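PDB 6GRH: microcin B17-processing protein McbC from Escherichia coli str. K-12 substr. MG1655, which serves as the FMN-binding, nitroreductase-family oxidoreductase needed to process the inactive microcin B17 precursor McbA into the active antibiotic peptide. Local coordinates for residues D[101-106]-D[219-224]; D[106-111]-D[150-155]. One frame throughout, in Å; residues are numbered along the deposited sequence.

Contact 1 (D[101-106]-D[219-224]); sequences EKLLVN and QNAVLV
Val224 carries most of this contact. Its side chain points from helix 204-227 at helix 97-108 and lands between Leu103 and Asn106, one turn apart. CG1 lies anti to the backbone N (chi1 171°). It touches Leu103 CD1 at 3.8 Å and Asn106 CB at 3.7 Å, so one methyl bridges both residues. CG2, the other methyl, also leans on Asn106, 3.8 Å from its CB.

Leu103 meets the partner helix through a single branch. CD1 reaches past Val224 to the preceding turn, where it sits 3.7 Å from Ala221 O and 4.4 Å from Ala221 CB. The side-chain approach, CD1 to CB, is the looser of the two. The Leu103 side chain lies at a slant across Val224. The contact between the segments is apolar.

Of the Asn106 side chain, CB meets Val224; the amide is turned back along its own helix. There ND2 donates to Lys102 O over 2.7 Å, nearly straight at 168°, with the acceptor almost in the amide plane. Lys102 O also receives the backbone N of Asn106, so two donors grip it. OD1 of Asn106 accepts from Phe78 N and Ser79 OG of the second subunit. These bonds hold the amide rotation.

On the side of the central beta-sheet, Leu103 packs on Phe187, Leu189 and Phe262, and Ala221 on Tyr191 and Phe262. Leu223 packs on Leu223 of the second subunit.

The two segment axes approach to 9.4 Å and run at 133°. Two helices packed on one face of a central antiparallel sheet, with a second subunit against them, fit the dimeric nitroreductase fold.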
loop_
_atom_site.group_PDB
_atom_site.type_symbol
_atom_site.label_atom_id
_atom_site.label_comp_id
_atom_site.label_asym_id
_atom_site.label_seq_id
_atom_site.Cartn_x
_atom_site.Cartn_y
_atom_site.Cartn_z
ATOM N N GLU D 101 36.111 -12.121 17.814
ATOM C CA GLU D 101 35.457 -12.531 19.068
ATOM C C GLU D 101 35.287 -11.386 20.063
ATOM O O GLU D 101 34.246 -11.265 20.686
ATOM C CB GLU D 101 36.235 -13.665 19.728
ATOM C CG GLU D 101 36.097 -14.997 19.007
ATOM C CD GLU D 101 37.057 -16.054 19.499
ATOM O OE1 GLU D 101 37.726 -15.827 20.531
ATOM O OE2 GLU D 101 37.150 -17.113 18.842
ATOM N N LYS D 102 36.315 -10.556 20.196
ATOM C CA LYS D 102 36.268 -9.358 21.024
ATOM C C LYS D 102 35.183 -8.402 20.560
ATOM O O LYS D 102 34.463 -7.830 21.385
ATOM C CB LYS D 102 37.589 -8.596 20.983
ATOM C CG LYS D 102 38.612 -9.006 21.991
ATOM C CD LYS D 102 39.698 -7.945 22.057
ATOM C CE LYS D 102 40.973 -8.481 22.667
ATOM N NZ LYS D 102 41.965 -7.370 22.742
ATOM N N LEU D 103 35.092 -8.195 19.250
ATOM C CA LEU D 103 34.034 -7.331 18.711
ATOM C C LEU D 103 32.651 -7.843 19.119
ATOM O O LEU D 103 31.839 -7.087 19.629
ATOM C CB LEU D 103 34.122 -7.217 17.187
ATOM C CG LEU D 103 33.041 -6.379 16.515
ATOM C CD1 LEU D 103 33.111 -4.939 17.002
ATOM C CD2 LEU D 103 33.200 -6.465 15.007
ATOM N N LEU D 104 32.423 -9.135 18.902
ATOM C CA LEU D 104 31.109 -9.734 19.032
ATOM C C LEU D 104 30.607 -9.716 20.478
ATOM O O LEU D 104 29.503 -9.234 20.740
ATOM C CB LEU D 104 31.102 -11.166 18.471
ATOM C CG LEU D 104 31.300 -11.297 16.948
ATOM C CD1 LEU D 104 31.565 -12.744 16.580
ATOM C CD2 LEU D 104 30.119 -10.763 16.159
ATOM N N VAL D 105 31.427 -10.215 21.406
ATOM C CA VAL D 105 31.003 -10.308 22.826
ATOM C C VAL D 105 30.813 -8.922 23.461
ATOM O O VAL D 105 29.830 -8.697 24.139
ATOM C CB VAL D 105 31.909 -11.209 23.695
ATOM C CG1 VAL D 105 31.957 -12.619 23.119
ATOM C CG2 VAL D 105 33.301 -10.620 23.894
ATOM N N ASN D 106 31.693 -7.972 23.151
ATOM C CA ASN D 106 31.533 -6.611 23.681
ATOM C C ASN D 106 30.360 -5.830 23.088
ATOM O O ASN D 106 29.645 -5.160 23.826
ATOM C CB ASN D 106 32.835 -5.831 23.531
ATOM C CG ASN D 106 33.889 -6.303 24.505
ATOM O OD1 ASN D 106 33.840 -5.963 25.702
ATOM N ND2 ASN D 106 34.823 -7.129 24.018
ATOM N N GLN D 219 25.731 0.510 16.245
ATOM C CA GLN D 219 26.373 1.599 16.966
ATOM C C GLN D 219 27.299 1.067 18.059
ATOM O O GLN D 219 28.405 1.558 18.212
ATOM C CB GLN D 219 25.338 2.561 17.559
ATOM C CG GLN D 219 25.924 3.807 18.225
ATOM C CD GLN D 219 26.784 4.689 17.314
ATOM O OE1 GLN D 219 26.721 4.599 16.075
ATOM N NE2 GLN D 219 27.612 5.556 17.941
ATOM N N ASN D 220 26.854 0.060 18.800
ATOM C CA ASN D 220 27.734 -0.653 19.739
ATOM C C ASN D 220 28.978 -1.201 19.041
ATOM O O ASN D 220 30.091 -1.154 19.596
ATOM C CB ASN D 220 27.005 -1.817 20.425
ATOM C CG ASN D 220 26.306 -1.404 21.690
ATOM O OD1 ASN D 220 26.186 -0.219 21.978
ATOM N ND2 ASN D 220 25.816 -2.398 22.454
ATOM N N ALA D 221 28.773 -1.740 17.849
ATOM C CA ALA D 221 29.866 -2.258 17.042
ATOM C C ALA D 221 30.837 -1.158 16.581
ATOM O O ALA D 221 32.034 -1.368 16.620
ATOM C CB ALA D 221 29.342 -3.063 15.871
ATOM N N VAL D 222 30.323 0.004 16.186
ATOM C CA VAL D 222 31.152 1.203 15.894
ATOM C C VAL D 222 32.034 1.560 17.081
ATOM O O VAL D 222 33.253 1.758 16.940
ATOM C CB VAL D 222 30.292 2.437 15.511
ATOM C CG1 VAL D 222 31.124 3.715 15.453
ATOM C CG2 VAL D 222 29.588 2.218 14.170
ATOM N N LEU D 223 31.410 1.641 18.250
ATOM C CA LEU D 223 32.098 2.046 19.466
ATOM C C LEU D 223 33.122 0.989 19.910
ATOM O O LEU D 223 34.238 1.332 20.238
ATOM C CB LEU D 223 31.099 2.370 20.575
ATOM C CG LEU D 223 30.136 3.529 20.292
ATOM C CD1 LEU D 223 29.083 3.606 21.397
ATOM C CD2 LEU D 223 30.869 4.851 20.111
ATOM N N VAL D 224 32.757 -0.287 19.858
ATOM C CA VAL D 224 33.676 -1.358 20.235
ATOM C C VAL D 224 34.849 -1.419 19.233
ATOM O O VAL D 224 36.014 -1.511 19.642
ATOM C CB VAL D 224 32.932 -2.711 20.374
ATOM C CG1 VAL D 224 33.897 -3.874 20.558
ATOM C CG2 VAL D 224 31.941 -2.656 21.551
#

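Contact 2 (D[106-111]-D[150-155]); sequences NAFSSP and YHYLPL
Ser109 and Tyr152 are joined by a short hydrogen bond. Tyr152 OH donates to Ser109 OG over 2.6 Å, and OG approaches near the plane of the phenol ring, at its edge. OG in turn donates to Pro154 O at 2.7 Å, in the carbonyl plane and on a lone pair. Chi1 of Ser109 (-61°) sets OG beside its backbone N and between these two partners. The result is a hydrogen-bond chain running from phenol to serine to carbonyl. A water also bridges the segments. It accepts from Ser110 N and lies 2.9 Å from Pro154 O, to which it can donate.

Ser109 is where the backbone leaves helical geometry at the end of helix 97-108. The hydrogen-bond chain therefore ties this helix exit to the end of strand 149-153, within the antiparallel sheet of the nitroreductase fold.

The apolar contacts lie beside these bonds. Phe108 CB meets the edge of the Tyr152 ring, 3.9 Å from CE2. Phe108 CD2 lies 4.1 Å from Tyr152 CD2, the rings meeting at a slant. Pro154 CB sits 3.5 Å from Phe108 O, a buried carbonyl with no hydrogen-bond partner in the model. Ala107 CB lies over the centre of the Phe108 ring. Leu189 and Tyr191 of strand 187-194 also pack on Phe108, while Leu104 packs on Tyr152.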
loop_
_atom_site.group_PDB
_atom_site.type_symbol
_atom_site.label_atom_id
_atom_site.label_comp_id
_atom_site.label_asym_id
_atom_site.label_seq_id
_atom_site.Cartn_x
_atom_site.Cartn_y
_atom_site.Cartn_z
ATOM N N ASN D 106 31.693 -7.972 23.151
ATOM C CA ASN D 106 31.533 -6.611 23.681
ATOM C C ASN D 106 30.360 -5.830 23.088
ATOM O O ASN D 106 29.645 -5.160 23.826
ATOM C CB ASN D 106 32.835 -5.831 23.531
ATOM C CG ASN D 106 33.889 -6.303 24.505
ATOM O OD1 ASN D 106 33.840 -5.963 25.702
ATOM N ND2 ASN D 106 34.823 -7.129 24.018
ATOM N N ALA D 107 30.148 -5.928 21.768
ATOM C CA ALA D 107 29.043 -5.226 21.119
ATOM C C ALA D 107 27.669 -5.776 21.446
ATOM O O ALA D 107 26.724 -4.998 21.524
ATOM C CB ALA D 107 29.221 -5.192 19.597
ATOM N N PHE D 108 27.549 -7.098 21.598
ATOM C CA PHE D 108 26.228 -7.766 21.578
ATOM C C PHE D 108 25.878 -8.627 22.802
ATOM O O PHE D 108 24.724 -9.079 22.928
ATOM C CB PHE D 108 26.093 -8.631 20.309
ATOM C CG PHE D 108 26.467 -7.922 19.046
ATOM C CD1 PHE D 108 25.887 -6.695 18.717
ATOM C CD2 PHE D 108 27.388 -8.472 18.166
ATOM C CE1 PHE D 108 26.245 -6.024 17.560
ATOM C CE2 PHE D 108 27.733 -7.808 17.000
ATOM C CZ PHE D 108 27.168 -6.591 16.689
ATOM N N SER D 109 26.846 -8.858 23.689
ATOM C CA SER D 109 26.666 -9.799 24.795
ATOM C C SER D 109 27.024 -9.174 26.133
ATOM O O SER D 109 27.803 -8.208 26.223
ATOM C CB SER D 109 27.508 -11.060 24.570
ATOM O OG SER D 109 27.116 -11.734 23.383
ATOM N N SER D 110 26.452 -9.763 27.178
ATOM C CA SER D 110 26.770 -9.391 28.545
ATOM C C SER D 110 28.166 -9.900 28.902
ATOM O O SER D 110 28.586 -10.967 28.425
ATOM C CB SER D 110 25.735 -9.985 29.514
ATOM O OG SER D 110 26.174 -9.923 30.850
ATOM N N PRO D 111 28.890 -9.157 29.751
ATOM C CA PRO D 111 30.149 -9.703 30.272
ATOM C C PRO D 111 29.967 -10.973 31.107
ATOM O O PRO D 111 30.895 -11.770 31.212
ATOM C CB PRO D 111 30.725 -8.568 31.131
ATOM C CG PRO D 111 29.625 -7.605 31.336
ATOM C CD PRO D 111 28.617 -7.797 30.245
ATOM N N TYR D 150 28.639 -17.178 9.416
ATOM C CA TYR D 150 28.275 -17.698 10.723
ATOM C C TYR D 150 27.139 -16.851 11.243
ATOM O O TYR D 150 26.944 -15.729 10.781
ATOM C CB TYR D 150 29.453 -17.596 11.709
ATOM C CG TYR D 150 30.664 -18.422 11.367
ATOM C CD1 TYR D 150 31.687 -17.913 10.553
ATOM C CD2 TYR D 150 30.812 -19.702 11.873
ATOM C CE1 TYR D 150 32.803 -18.663 10.250
ATOM C CE2 TYR D 150 31.931 -20.467 11.562
ATOM C CZ TYR D 150 32.920 -19.944 10.758
ATOM O OH TYR D 150 34.008 -20.718 10.450
ATOM N N HIS D 151 26.389 -17.388 12.205
ATOM C CA HIS D 151 25.359 -16.648 12.892
ATOM C C HIS D 151 25.806 -16.508 14.349
ATOM O O HIS D 151 26.110 -17.507 14.982
ATOM C CB HIS D 151 24.061 -17.420 12.729
ATOM C CG HIS D 151 22.927 -16.929 13.563
ATOM N ND1 HIS D 151 22.099 -17.786 14.247
ATOM C CD2 HIS D 151 22.472 -15.682 13.811
ATOM C CE1 HIS D 151 21.172 -17.089 14.884
ATOM N NE2 HIS D 151 21.367 -15.807 14.624
ATOM N N TYR D 152 25.891 -15.274 14.866
ATOM C CA TYR D 152 26.271 -15.057 16.254
ATOM C C TYR D 152 25.069 -15.226 17.178
ATOM O O TYR D 152 24.042 -14.595 16.956
ATOM C CB TYR D 152 26.902 -13.670 16.476
ATOM C CG TYR D 152 27.385 -13.485 17.906
ATOM C CD1 TYR D 152 28.302 -14.361 18.459
ATOM C CD2 TYR D 152 26.903 -12.458 18.711
ATOM C CE1 TYR D 152 28.755 -14.221 19.756
ATOM C CE2 TYR D 152 27.349 -12.305 20.023
ATOM C CZ TYR D 152 28.276 -13.185 20.547
ATOM O OH TYR D 152 28.731 -13.074 21.845
ATOM N N LEU D 153 25.225 -16.072 18.205
ATOM C CA LEU D 153 24.205 -16.306 19.231
ATOM C C LEU D 153 24.624 -15.499 20.450
ATOM O O LEU D 153 25.529 -15.911 21.185
ATOM C CB LEU D 153 24.080 -17.800 19.553
ATOM C CG LEU D 153 23.746 -18.749 18.400
ATOM C CD1 LEU D 153 23.817 -20.200 18.858
ATOM C CD2 LEU D 153 22.364 -18.443 17.819
ATOM N N PRO D 154 23.982 -14.334 20.681
ATOM C CA PRO D 154 24.491 -13.419 21.715
ATOM C C PRO D 154 24.330 -13.852 23.175
ATOM O O PRO D 154 25.061 -13.348 24.032
ATOM C CB PRO D 154 23.710 -12.128 21.468
ATOM C CG PRO D 154 22.903 -12.362 20.230
ATOM C CD PRO D 154 22.718 -13.838 20.113
ATOM N N LEU D 155 23.391 -14.753 23.457
ATOM C CA LEU D 155 23.176 -15.242 24.812
ATOM C C LEU D 155 24.052 -16.455 25.074
ATOM O O LEU D 155 24.664 -16.527 26.118
ATOM C CB LEU D 155 21.693 -15.554 25.053
ATOM C CG LEU D 155 20.768 -14.351 24.838
ATOM C CD1 LEU D 155 19.328 -14.697 25.203
ATOM C CD2 LEU D 155 21.254 -13.156 25.639
HETATM O O HOH W 1 24.616 -11.988 26.581
#

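How the contacts relate
Both contacts use helix 97-108 and share Asn106. Contact 1 holds the helix to helix 204-227, and contact 2 holds its C-terminal end to strand 149-153. Their centres are 9 Å apart. Asn220 ND2 links them by a probable hydrogen bond of 2.9 Å to Ala107 O. Val105 CG1 also packs 3.5 Å from Tyr152 OH. Neither contact is at the flavin: the side chains of Ala221 and Pro154 are about 12 Å and 13 Å from a bound FMN. The chain after segment 106-111 leads to the FMN-pocket residues Arg117 and Pro121 to Ala125. Both contacts also touch the second subunit.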